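Local coordinates for protein aminoacyltransferase FemA (Staphylococcus aureus, PDB 1LRZ) that extends the pentaglycine bridge of staphylococcal peptidoglycan, adding its second and third glycines from glycyl-tRNA to a lipid-linked muropeptide precursor, at residues P62-F67 / R101-H106; L111-L116 / G127-F132; D257-D262 / Q288-N293. All coordinates share one frame; numbering follows the deposited sequence.

Contact 1 of 3, residues P62-F67 / R101-H106; sequences PVMKVF and RCLYLH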
loop_
_atom_site.group_PDB
_atom_site.type_symbol
_atom_site.label_atom_id
_atom_site.label_comp_id
_atom_site.label_asym_id
_atom_site.label_seq_id
_atom_site.Cartn_x
_atom_site.Cartn_y
_atom_site.Cartn_z
ATOM N N PRO A 62 21.162 3.818 20.505
ATOM C CA PRO A 62 22.524 3.707 21.037
ATOM C C PRO A 62 23.318 2.548 20.445
ATOM O O PRO A 62 22.804 1.443 20.299
ATOM C CB PRO A 62 22.299 3.560 22.545
ATOM C CG PRO A 62 20.947 2.936 22.635
ATOM C CD PRO A 62 20.161 3.668 21.573
ATOM N N VAL A 63 24.562 2.825 20.068
ATOM C CA VAL A 63 25.457 1.812 19.526
ATOM C C VAL A 63 26.870 2.099 20.020
ATOM O O VAL A 63 27.235 3.255 20.266
ATOM C CB VAL A 63 25.478 1.802 17.971
ATOM C CG1 VAL A 63 24.102 1.421 17.439
ATOM C CG2 VAL A 63 25.911 3.180 17.438
ATOM N N MET A 64 27.658 1.037 20.163
ATOM C CA MET A 64 29.031 1.152 20.621
ATOM C C MET A 64 29.202 1.993 21.904
ATOM O O MET A 64 30.065 2.880 21.987
ATOM C CB MET A 64 29.908 1.687 19.481
ATOM C CG MET A 64 29.916 0.760 18.245
ATOM S SD MET A 64 30.567 -0.930 18.568
ATOM C CE MET A 64 32.275 -0.570 18.443
ATOM N N LYS A 65 28.349 1.710 22.889
ATOM C CA LYS A 65 28.393 2.336 24.208
ATOM C C LYS A 65 27.948 3.783 24.377
ATOM O O LYS A 65 27.006 4.063 25.114
ATOM C CB LYS A 65 29.811 2.215 24.792
ATOM C CG LYS A 65 30.475 0.867 24.592
ATOM C CD LYS A 65 29.720 -0.241 25.282
ATOM C CE LYS A 65 30.534 -1.525 25.235
ATOM N NZ LYS A 65 29.815 -2.666 25.868
ATOM N N VAL A 66 28.652 4.705 23.728
ATOM C CA VAL A 66 28.329 6.118 23.874
ATOM C C VAL A 66 27.853 6.790 22.602
ATOM O O VAL A 66 27.512 7.970 22.622
ATOM C CB VAL A 66 29.550 6.928 24.373
ATOM C CG1 VAL A 66 29.886 6.551 25.800
ATOM C CG2 VAL A 66 30.748 6.685 23.444
ATOM N N PHE A 67 27.826 6.058 21.497
ATOM C CA PHE A 67 27.406 6.649 20.230
ATOM C C PHE A 67 25.965 6.344 19.846
ATOM O O PHE A 67 25.227 5.688 20.584
ATOM C CB PHE A 67 28.343 6.199 19.109
ATOM C CG PHE A 67 29.763 6.645 19.297
ATOM C CD1 PHE A 67 30.679 5.832 19.953
ATOM C CD2 PHE A 67 30.175 7.898 18.848
ATOM C CE1 PHE A 67 31.998 6.259 20.167
ATOM C CE2 PHE A 67 31.492 8.339 19.055
ATOM C CZ PHE A 67 32.403 7.514 19.717
ATOM N N ARG A 101 26.482 12.795 19.163
ATOM C CA ARG A 101 27.313 11.594 19.267
ATOM C C ARG A 101 26.958 10.508 18.254
ATOM O O ARG A 101 26.918 9.315 18.574
ATOM C CB ARG A 101 27.218 11.034 20.699
ATOM C CG ARG A 101 27.624 12.054 21.783
ATOM C CD ARG A 101 27.616 11.489 23.220
ATOM N NE ARG A 101 28.188 12.463 24.150
ATOM C CZ ARG A 101 28.522 12.211 25.414
ATOM N NH1 ARG A 101 29.037 13.180 26.169
ATOM N NH2 ARG A 101 28.342 10.995 25.928
ATOM N N CYS A 102 26.712 10.925 17.020
ATOM C CA CYS A 102 26.375 9.972 15.989
ATOM C C CYS A 102 27.613 9.185 15.584
ATOM O O CYS A 102 28.703 9.750 15.455
ATOM C CB CYS A 102 25.805 10.706 14.774
ATOM S SG CYS A 102 25.426 9.624 13.383
ATOM N N LEU A 103 27.444 7.878 15.398
ATOM C CA LEU A 103 28.530 7.012 14.953
ATOM C C LEU A 103 28.455 6.952 13.427
ATOM O O LEU A 103 29.475 7.009 12.740
ATOM C CB LEU A 103 28.374 5.597 15.517
ATOM C CG LEU A 103 29.348 4.579 14.914
ATOM C CD1 LEU A 103 30.793 5.051 15.094
ATOM C CD2 LEU A 103 29.138 3.222 15.586
ATOM N N TYR A 104 27.238 6.792 12.908
ATOM C CA TYR A 104 27.004 6.777 11.467
ATOM C C TYR A 104 25.563 7.164 11.169
ATOM O O TYR A 104 24.657 6.852 11.942
ATOM C CB TYR A 104 27.353 5.419 10.834
ATOM C CG TYR A 104 26.438 4.264 11.158
ATOM C CD1 TYR A 104 25.586 3.726 10.187
ATOM C CD2 TYR A 104 26.476 3.660 12.403
ATOM C CE1 TYR A 104 24.800 2.595 10.460
ATOM C CE2 TYR A 104 25.698 2.537 12.694
ATOM C CZ TYR A 104 24.865 2.008 11.718
ATOM O OH TYR A 104 24.111 0.898 12.016
ATOM N N LEU A 105 25.382 7.877 10.061
ATOM C CA LEU A 105 24.084 8.371 9.620
ATOM C C LEU A 105 23.629 7.591 8.389
ATOM O O LEU A 105 24.336 7.525 7.380
ATOM C CB LEU A 105 24.189 9.863 9.299
ATOM C CG LEU A 105 23.039 10.545 8.549
ATOM C CD1 LEU A 105 21.737 10.400 9.323
ATOM C CD2 LEU A 105 23.394 12.014 8.343
ATOM N N HIS A 106 22.439 7.010 8.495
ATOM C CA HIS A 106 21.853 6.191 7.445
ATOM C C HIS A 106 20.631 6.889 6.821
ATOM O O HIS A 106 19.662 7.194 7.522
ATOM C CB HIS A 106 21.447 4.844 8.068
ATOM C CG HIS A 106 20.703 3.930 7.147
ATOM N ND1 HIS A 106 20.007 2.829 7.605
ATOM C CD2 HIS A 106 20.534 3.951 5.804
ATOM C CE1 HIS A 106 19.439 2.215 6.581
ATOM N NE2 HIS A 106 19.745 2.877 5.477
HETATM O O HOH W 1 26.625 8.928 24.981
#
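L103 meets three side chains of the hairpin turn that joins strand 52-63 to strand 67-78, and its path illustrates how one leucine can back a tight turn. At its root, L103 CB lies 3.6 Å from F67 CB and 3.9 Å from V63 CG2, so the two residues flanking the turn share this single methylene. CG then sets out opposite the backbone N (chi1 171°), which carries the tip along the turn, where L103 CD2 reaches V63 CG2 at 3.7 Å and M64 CG also at 3.7 Å. The thioether of M64 bends away beyond CG, toward helix 403-411, which also covers L103 through V405 and Y406.

The turn itself is closed by V63 N bonding to F67 O, with a weak return bond from F67 N to V63 O. Where the chain enters strand 102-107, R101 O approaches F67 CA at 3.2 Å as a CA-H...O contact, bent to 122° at the hydrogen, and sits near the plane of the F67 ring at its edge. The R101 side chain, extended from CG to NE, runs past the turn, its CD 3.6 Å from V66 O. Beyond it the guanidinium is joined to the turn by a water that accepts from R101 NH2 (2.8 Å) and donates to V66 O (2.7 Å).

Strands 67-78 and 102-107 lie parallel in one sheet with helix 83-98 between them in sequence, a beta-alpha-beta crossover whose two strands start side by side here. Since no direct hydrogen bond joins the two segments, their association rests on aliphatic contact on the buried side and, on the exposed side, on a water that lets a charged arginine serve a turn carbonyl.

Contact 2 of 3, residues L111-L116 / G127-F132; sequences LPYQYL and GNDWFF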
loop_
_atom_site.group_PDB
_atom_site.type_symbol
_atom_site.label_atom_id
_atom_site.label_comp_id
_atom_site.label_asym_id
_atom_site.label_seq_id
_atom_site.Cartn_x
_atom_site.Cartn_y
_atom_site.Cartn_z
ATOM N N LEU A 111 13.159 8.876 -3.103
ATOM C CA LEU A 111 13.539 9.569 -4.332
ATOM C C LEU A 111 13.663 8.604 -5.507
ATOM O O LEU A 111 14.531 7.737 -5.502
ATOM C CB LEU A 111 14.899 10.253 -4.098
ATOM C CG LEU A 111 15.534 11.057 -5.235
ATOM C CD1 LEU A 111 14.618 12.213 -5.584
ATOM C CD2 LEU A 111 16.915 11.578 -4.806
ATOM N N PRO A 112 12.816 8.757 -6.536
ATOM C CA PRO A 112 12.884 7.861 -7.694
ATOM C C PRO A 112 14.235 7.924 -8.386
ATOM O O PRO A 112 14.878 8.975 -8.433
ATOM C CB PRO A 112 11.767 8.369 -8.610
ATOM C CG PRO A 112 10.804 9.020 -7.668
ATOM C CD PRO A 112 11.727 9.737 -6.697
ATOM N N TYR A 113 14.631 6.781 -8.940
ATOM C CA TYR A 113 15.878 6.631 -9.669
ATOM C C TYR A 113 15.526 6.263 -11.116
ATOM O O TYR A 113 15.866 6.989 -12.051
ATOM C CB TYR A 113 16.720 5.526 -9.018
ATOM C CG TYR A 113 17.859 5.003 -9.867
ATOM C CD1 TYR A 113 18.696 5.879 -10.581
ATOM C CD2 TYR A 113 18.120 3.637 -9.939
ATOM C CE1 TYR A 113 19.758 5.405 -11.344
ATOM C CE2 TYR A 113 19.186 3.145 -10.700
ATOM C CZ TYR A 113 20.000 4.033 -11.396
ATOM O OH TYR A 113 21.060 3.549 -12.126
ATOM N N GLN A 114 14.819 5.147 -11.277
ATOM C CA GLN A 114 14.402 4.653 -12.588
ATOM C C GLN A 114 12.951 4.157 -12.564
ATOM O O GLN A 114 12.420 3.823 -11.502
ATOM C CB GLN A 114 15.287 3.470 -13.019
ATOM C CG GLN A 114 16.766 3.752 -13.102
ATOM C CD GLN A 114 17.540 2.567 -13.661
ATOM O OE1 GLN A 114 18.289 2.713 -14.624
ATOM N NE2 GLN A 114 17.360 1.385 -13.054
ATOM N N TYR A 115 12.335 4.090 -13.745
ATOM C CA TYR A 115 10.974 3.584 -13.915
ATOM C C TYR A 115 11.113 2.319 -14.752
ATOM O O TYR A 115 11.901 2.288 -15.691
ATOM C CB TYR A 115 10.110 4.587 -14.676
ATOM C CG TYR A 115 9.987 5.911 -13.973
ATOM C CD1 TYR A 115 10.568 7.068 -14.505
ATOM C CD2 TYR A 115 9.294 6.009 -12.768
ATOM C CE1 TYR A 115 10.457 8.296 -13.841
ATOM C CE2 TYR A 115 9.176 7.224 -12.100
ATOM C CZ TYR A 115 9.758 8.357 -12.637
ATOM O OH TYR A 115 9.627 9.544 -11.970
ATOM N N LEU A 116 10.356 1.283 -14.411
ATOM C CA LEU A 116 10.413 0.021 -15.150
ATOM C C LEU A 116 9.002 -0.514 -15.345
ATOM O O LEU A 116 8.059 0.017 -14.755
ATOM C CB LEU A 116 11.220 -1.026 -14.360
ATOM C CG LEU A 116 12.677 -0.669 -14.009
ATOM C CD1 LEU A 116 12.742 0.039 -12.658
ATOM C CD2 LEU A 116 13.501 -1.925 -13.949
ATOM N N GLY A 127 15.730 11.142 -13.702
ATOM C CA GLY A 127 16.471 12.392 -13.799
ATOM C C GLY A 127 17.144 12.852 -12.515
ATOM O O GLY A 127 17.448 14.037 -12.363
ATOM N N ASN A 128 17.392 11.924 -11.598
ATOM C CA ASN A 128 18.007 12.258 -10.311
ATOM C C ASN A 128 19.385 11.633 -10.122
ATOM O O ASN A 128 19.903 11.590 -9.003
ATOM C CB ASN A 128 17.079 11.817 -9.161
ATOM C CG ASN A 128 15.682 12.413 -9.278
ATOM O OD1 ASN A 128 15.532 13.586 -9.620
ATOM N ND2 ASN A 128 14.654 11.611 -8.988
ATOM N N ASP A 129 19.975 11.152 -11.211
ATOM C CA ASP A 129 21.301 10.525 -11.170
ATOM C C ASP A 129 22.359 11.392 -10.467
ATOM O O ASP A 129 23.259 10.862 -9.820
ATOM C CB ASP A 129 21.778 10.221 -12.595
ATOM C CG ASP A 129 21.048 9.045 -13.227
ATOM O OD1 ASP A 129 20.003 8.607 -12.694
ATOM O OD2 ASP A 129 21.527 8.560 -14.273
ATOM N N TRP A 130 22.257 12.715 -10.611
ATOM C CA TRP A 130 23.207 13.639 -9.984
ATOM C C TRP A 130 23.278 13.435 -8.469
ATOM O O TRP A 130 24.291 13.740 -7.826
ATOM C CB TRP A 130 22.806 15.091 -10.260
ATOM C CG TRP A 130 21.500 15.482 -9.647
ATOM C CD1 TRP A 130 20.262 15.370 -10.213
ATOM C CD2 TRP A 130 21.290 15.997 -8.323
ATOM N NE1 TRP A 130 19.295 15.780 -9.325
ATOM C CE2 TRP A 130 19.898 16.172 -8.158
ATOM C CE3 TRP A 130 22.146 16.331 -7.261
ATOM C CZ2 TRP A 130 19.337 16.657 -6.963
ATOM C CZ3 TRP A 130 21.585 16.816 -6.069
ATOM C CH2 TRP A 130 20.195 16.975 -5.937
ATOM N N PHE A 131 22.196 12.922 -7.901
ATOM C CA PHE A 131 22.137 12.700 -6.465
ATOM C C PHE A 131 23.249 11.786 -5.958
ATOM O O PHE A 131 23.842 12.053 -4.911
ATOM C CB PHE A 131 20.786 12.099 -6.075
ATOM C CG PHE A 131 20.553 12.059 -4.598
ATOM C CD1 PHE A 131 20.344 13.238 -3.884
ATOM C CD2 PHE A 131 20.555 10.849 -3.911
ATOM C CE1 PHE A 131 20.137 13.212 -2.506
ATOM C CE2 PHE A 131 20.350 10.814 -2.543
ATOM C CZ PHE A 131 20.140 11.997 -1.833
ATOM N N PHE A 132 23.533 10.709 -6.685
ATOM C CA PHE A 132 24.575 9.780 -6.249
ATOM C C PHE A 132 25.931 10.472 -6.056
ATOM O O PHE A 132 26.603 10.263 -5.042
ATOM C CB PHE A 132 24.721 8.611 -7.236
ATOM C CG PHE A 132 23.483 7.736 -7.342
ATOM C CD1 PHE A 132 22.498 8.007 -8.293
ATOM C CD2 PHE A 132 23.297 6.657 -6.471
ATOM C CE1 PHE A 132 21.344 7.222 -8.381
ATOM C CE2 PHE A 132 22.143 5.858 -6.547
ATOM C CZ PHE A 132 21.166 6.144 -7.504
HETATM O O HOH W 2 17.512 9.242 -11.612
#
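N128 ND2 donates to P112 O at 2.7 Å, almost straight at 170°, and so ties the turn before helix 130-137 to the start of strand 112-116. The motif is a beta hairpin, strands 112-116 and 122-125, whose second arm runs on into a helix; beside the bond, Y113 and Q114 both face E392 of strand 389-393 and form a classic beta bulge. P112 O lies in the plane of the N128 amide, whereas the donor stands tilted from the carbonyl plane.

A water makes the second polar link. It receives the N128 backbone N-H at 2.7 Å and gives its own protons to Y113 O, 2.8 Å away, and to D129 OD1, also at 2.8 Å. The same carboxylate oxygen lies in the plane of the Y113 ring at its edge, 3.5 Å from CE1, where the weakly positive C-H rim probably suits it.

The Y113 ring reaches the helix because CG points opposite the backbone N (chi1 164°). F132 turns an edge onto one face of the Y113 ring in a T-shaped pair, with centroids 5.3 Å apart and planes at 73°, while Q114 CG covers the opposite face. F131, one residue earlier on the helix, offers a face to the residue just before the strand: L111 CD2 stands 3.8 Å from the centroid of the F131 ring, a CH-pi contact.

Contact 3 of 3, residues D257-D262 / Q288-N293; sequences DILNKD and QQLDAN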
loop_
_atom_site.group_PDB
_atom_site.type_symbol
_atom_site.label_atom_id
_atom_site.label_comp_id
_atom_site.label_asym_id
_atom_site.label_seq_id
_atom_site.Cartn_x
_atom_site.Cartn_y
_atom_site.Cartn_z
ATOM N N ASP A 257 -37.130 -15.174 -6.241
ATOM C CA ASP A 257 -38.536 -14.832 -6.406
ATOM C C ASP A 257 -38.752 -14.246 -7.793
ATOM O O ASP A 257 -39.684 -14.632 -8.499
ATOM C CB ASP A 257 -38.985 -13.815 -5.355
ATOM C CG ASP A 257 -38.944 -14.373 -3.950
ATOM O OD1 ASP A 257 -39.187 -15.589 -3.786
ATOM O OD2 ASP A 257 -38.682 -13.591 -3.006
ATOM N N ILE A 258 -37.885 -13.315 -8.182
ATOM C CA ILE A 258 -37.994 -12.693 -9.496
ATOM C C ILE A 258 -37.865 -13.726 -10.623
ATOM O O ILE A 258 -38.633 -13.697 -11.587
ATOM C CB ILE A 258 -36.934 -11.595 -9.676
ATOM C CG1 ILE A 258 -37.248 -10.429 -8.733
ATOM C CG2 ILE A 258 -36.892 -11.139 -11.128
ATOM C CD1 ILE A 258 -36.294 -9.258 -8.857
ATOM N N LEU A 259 -36.902 -14.636 -10.503
ATOM C CA LEU A 259 -36.719 -15.667 -11.518
ATOM C C LEU A 259 -37.979 -16.533 -11.631
ATOM O O LEU A 259 -38.402 -16.892 -12.735
ATOM C CB LEU A 259 -35.521 -16.561 -11.169
ATOM C CG LEU A 259 -34.124 -15.972 -11.379
ATOM C CD1 LEU A 259 -33.073 -16.940 -10.855
ATOM C CD2 LEU A 259 -33.909 -15.684 -12.862
ATOM N N ASN A 260 -38.566 -16.876 -10.486
ATOM C CA ASN A 260 -39.771 -17.705 -10.473
ATOM C C ASN A 260 -40.937 -17.017 -11.171
ATOM O O ASN A 260 -41.689 -17.653 -11.915
ATOM C CB ASN A 260 -40.166 -18.076 -9.037
ATOM C CG ASN A 260 -39.398 -19.283 -8.514
ATOM O OD1 ASN A 260 -39.213 -20.273 -9.227
ATOM N ND2 ASN A 260 -38.959 -19.213 -7.263
ATOM N N LYS A 261 -41.074 -15.717 -10.932
ATOM C CA LYS A 261 -42.136 -14.938 -11.548
ATOM C C LYS A 261 -41.937 -14.891 -13.060
ATOM O O LYS A 261 -42.894 -15.025 -13.827
ATOM C CB LYS A 261 -42.147 -13.518 -10.981
ATOM C CG LYS A 261 -43.270 -12.655 -11.525
ATOM C CD LYS A 261 -43.295 -11.285 -10.863
ATOM C CE LYS A 261 -44.409 -10.420 -11.442
ATOM N NZ LYS A 261 -44.434 -9.067 -10.814
ATOM N N ASP A 262 -40.696 -14.697 -13.495
ATOM C CA ASP A 262 -40.424 -14.658 -14.927
ATOM C C ASP A 262 -40.640 -16.035 -15.537
ATOM O O ASP A 262 -41.148 -16.156 -16.650
ATOM C CB ASP A 262 -38.998 -14.176 -15.201
ATOM C CG ASP A 262 -38.822 -12.697 -14.916
ATOM O OD1 ASP A 262 -39.705 -11.905 -15.320
ATOM O OD2 ASP A 262 -37.802 -12.319 -14.299
ATOM N N GLN A 288 -32.315 -22.777 -15.860
ATOM C CA GLN A 288 -30.889 -22.933 -15.615
ATOM C C GLN A 288 -30.418 -21.953 -14.538
ATOM O O GLN A 288 -29.639 -22.320 -13.653
ATOM C CB GLN A 288 -30.118 -22.714 -16.919
ATOM C CG GLN A 288 -28.702 -23.233 -16.900
ATOM C CD GLN A 288 -28.066 -23.212 -18.279
ATOM O OE1 GLN A 288 -27.242 -24.066 -18.602
ATOM N NE2 GLN A 288 -28.442 -22.231 -19.098
ATOM N N GLN A 289 -30.893 -20.711 -14.611
ATOM C CA GLN A 289 -30.517 -19.705 -13.622
ATOM C C GLN A 289 -31.077 -20.090 -12.254
ATOM O O GLN A 289 -30.432 -19.877 -11.233
ATOM C CB GLN A 289 -31.051 -18.332 -14.017
ATOM C CG GLN A 289 -30.468 -17.774 -15.293
ATOM C CD GLN A 289 -31.105 -16.451 -15.662
ATOM O OE1 GLN A 289 -30.940 -15.455 -14.962
ATOM N NE2 GLN A 289 -31.854 -16.438 -16.753
ATOM N N LEU A 290 -32.283 -20.657 -12.235
ATOM C CA LEU A 290 -32.879 -21.072 -10.972
ATOM C C LEU A 290 -32.029 -22.162 -10.329
ATOM O O LEU A 290 -31.801 -22.142 -9.124
ATOM C CB LEU A 290 -34.315 -21.578 -11.182
ATOM C CG LEU A 290 -35.378 -20.475 -11.280
ATOM C CD1 LEU A 290 -36.664 -21.041 -11.865
ATOM C CD2 LEU A 290 -35.630 -19.874 -9.894
ATOM N N ASP A 291 -31.545 -23.109 -11.127
ATOM C CA ASP A 291 -30.723 -24.187 -10.571
ATOM C C ASP A 291 -29.409 -23.637 -10.026
ATOM O O ASP A 291 -28.926 -24.063 -8.975
ATOM C CB ASP A 291 -30.462 -25.267 -11.629
ATOM C CG ASP A 291 -31.749 -25.943 -12.098
ATOM O OD1 ASP A 291 -32.781 -25.813 -11.399
ATOM O OD2 ASP A 291 -31.732 -26.610 -13.157
ATOM N N ALA A 292 -28.828 -22.679 -10.730
ATOM C CA ALA A 292 -27.584 -22.094 -10.256
ATOM C C ALA A 292 -27.884 -21.316 -8.963
ATOM O O ALA A 292 -27.120 -21.360 -8.002
ATOM C CB ALA A 292 -27.012 -21.168 -11.317
ATOM N N ASN A 293 -29.001 -20.601 -8.951
ATOM C CA ASN A 293 -29.391 -19.825 -7.780
ATOM C C ASN A 293 -29.569 -20.763 -6.584
ATOM O O ASN A 293 -29.111 -20.470 -5.476
ATOM C CB ASN A 293 -30.697 -19.067 -8.057
ATOM C CG ASN A 293 -31.236 -18.358 -6.823
ATOM O OD1 ASN A 293 -30.890 -17.206 -6.541
ATOM N ND2 ASN A 293 -32.082 -19.053 -6.073
#
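L259 and L290 meet where helices 245-272 and 277-307 run antiparallel, their local axes 10.0 Å apart at 157° between N-to-C directions. This helical hairpin projects from the globular body, and with L252, L259 and L263 on one helix and L286, L290 and N293 on the other, spaced by three, four or seven residues, it serves as an example of the antiparallel coiled coil.

L259 points toward its partner helix and divides its atoms among three neighbours. L259 CB receives the L290 tip, with L290 CD2 at 3.6 Å. L259 CD1 lies over the partner backbone, 4.0 Å from Q289 O and 4.2 Å from N293 CB, while L259 CD2 touches Q289 OE1 at 3.6 Å. That last is a van der Waals contact of a polar oxygen with a methyl; Q289 runs extended past CG and then twists (chi3 67°), and a weak hydrogen bond from its NE2 back to N285 O is consistent with the way the oxygen is turned onto the methyl. Q289 crosses L259 at about a right angle.

The same L290 tip also meets N260. The fork of the leucine straddles the amide oxygen, since N260 OD1 is 3.7 Å from L290 CD2 and equally 3.7 Å from L290 CD1. R256, a turn before N260, hydrogen-bonds L290 O through NH1, a polar tie between the helices close to the leucines.

Between these two segments there is neither hydrogen bond nor salt bridge. The contact is a narrow leucine seam edged by carboxamides, so its cohesion should come from burying aliphatic surface, with N260 and Q289 as partly exposed residues whose uncharged amide ends lie against leucine methyls.

Overall arrangement
The three contacts lie in series along the chain. Contacts 1 and 2 belong to the globular body, 29 Å apart between centres: successive strands, 102-107 and 112-116, carry one segment of each into different sheets, and helix 83-98 packs against both. Each mixes buried with exposed touching residues, contact 2 having more buried ones. Contact 3, on the helical arm across the chain's centre, lies 72 Å from contact 1 between centres, yet none of its touching residues is fully exposed. Chemistry follows place. Contact 2 combines a direct amide bond, a bridging water and aromatic rings; contact 1 uses aliphatic groups and one water; contact 3 joins two helices mainly through leucines flanked by amides.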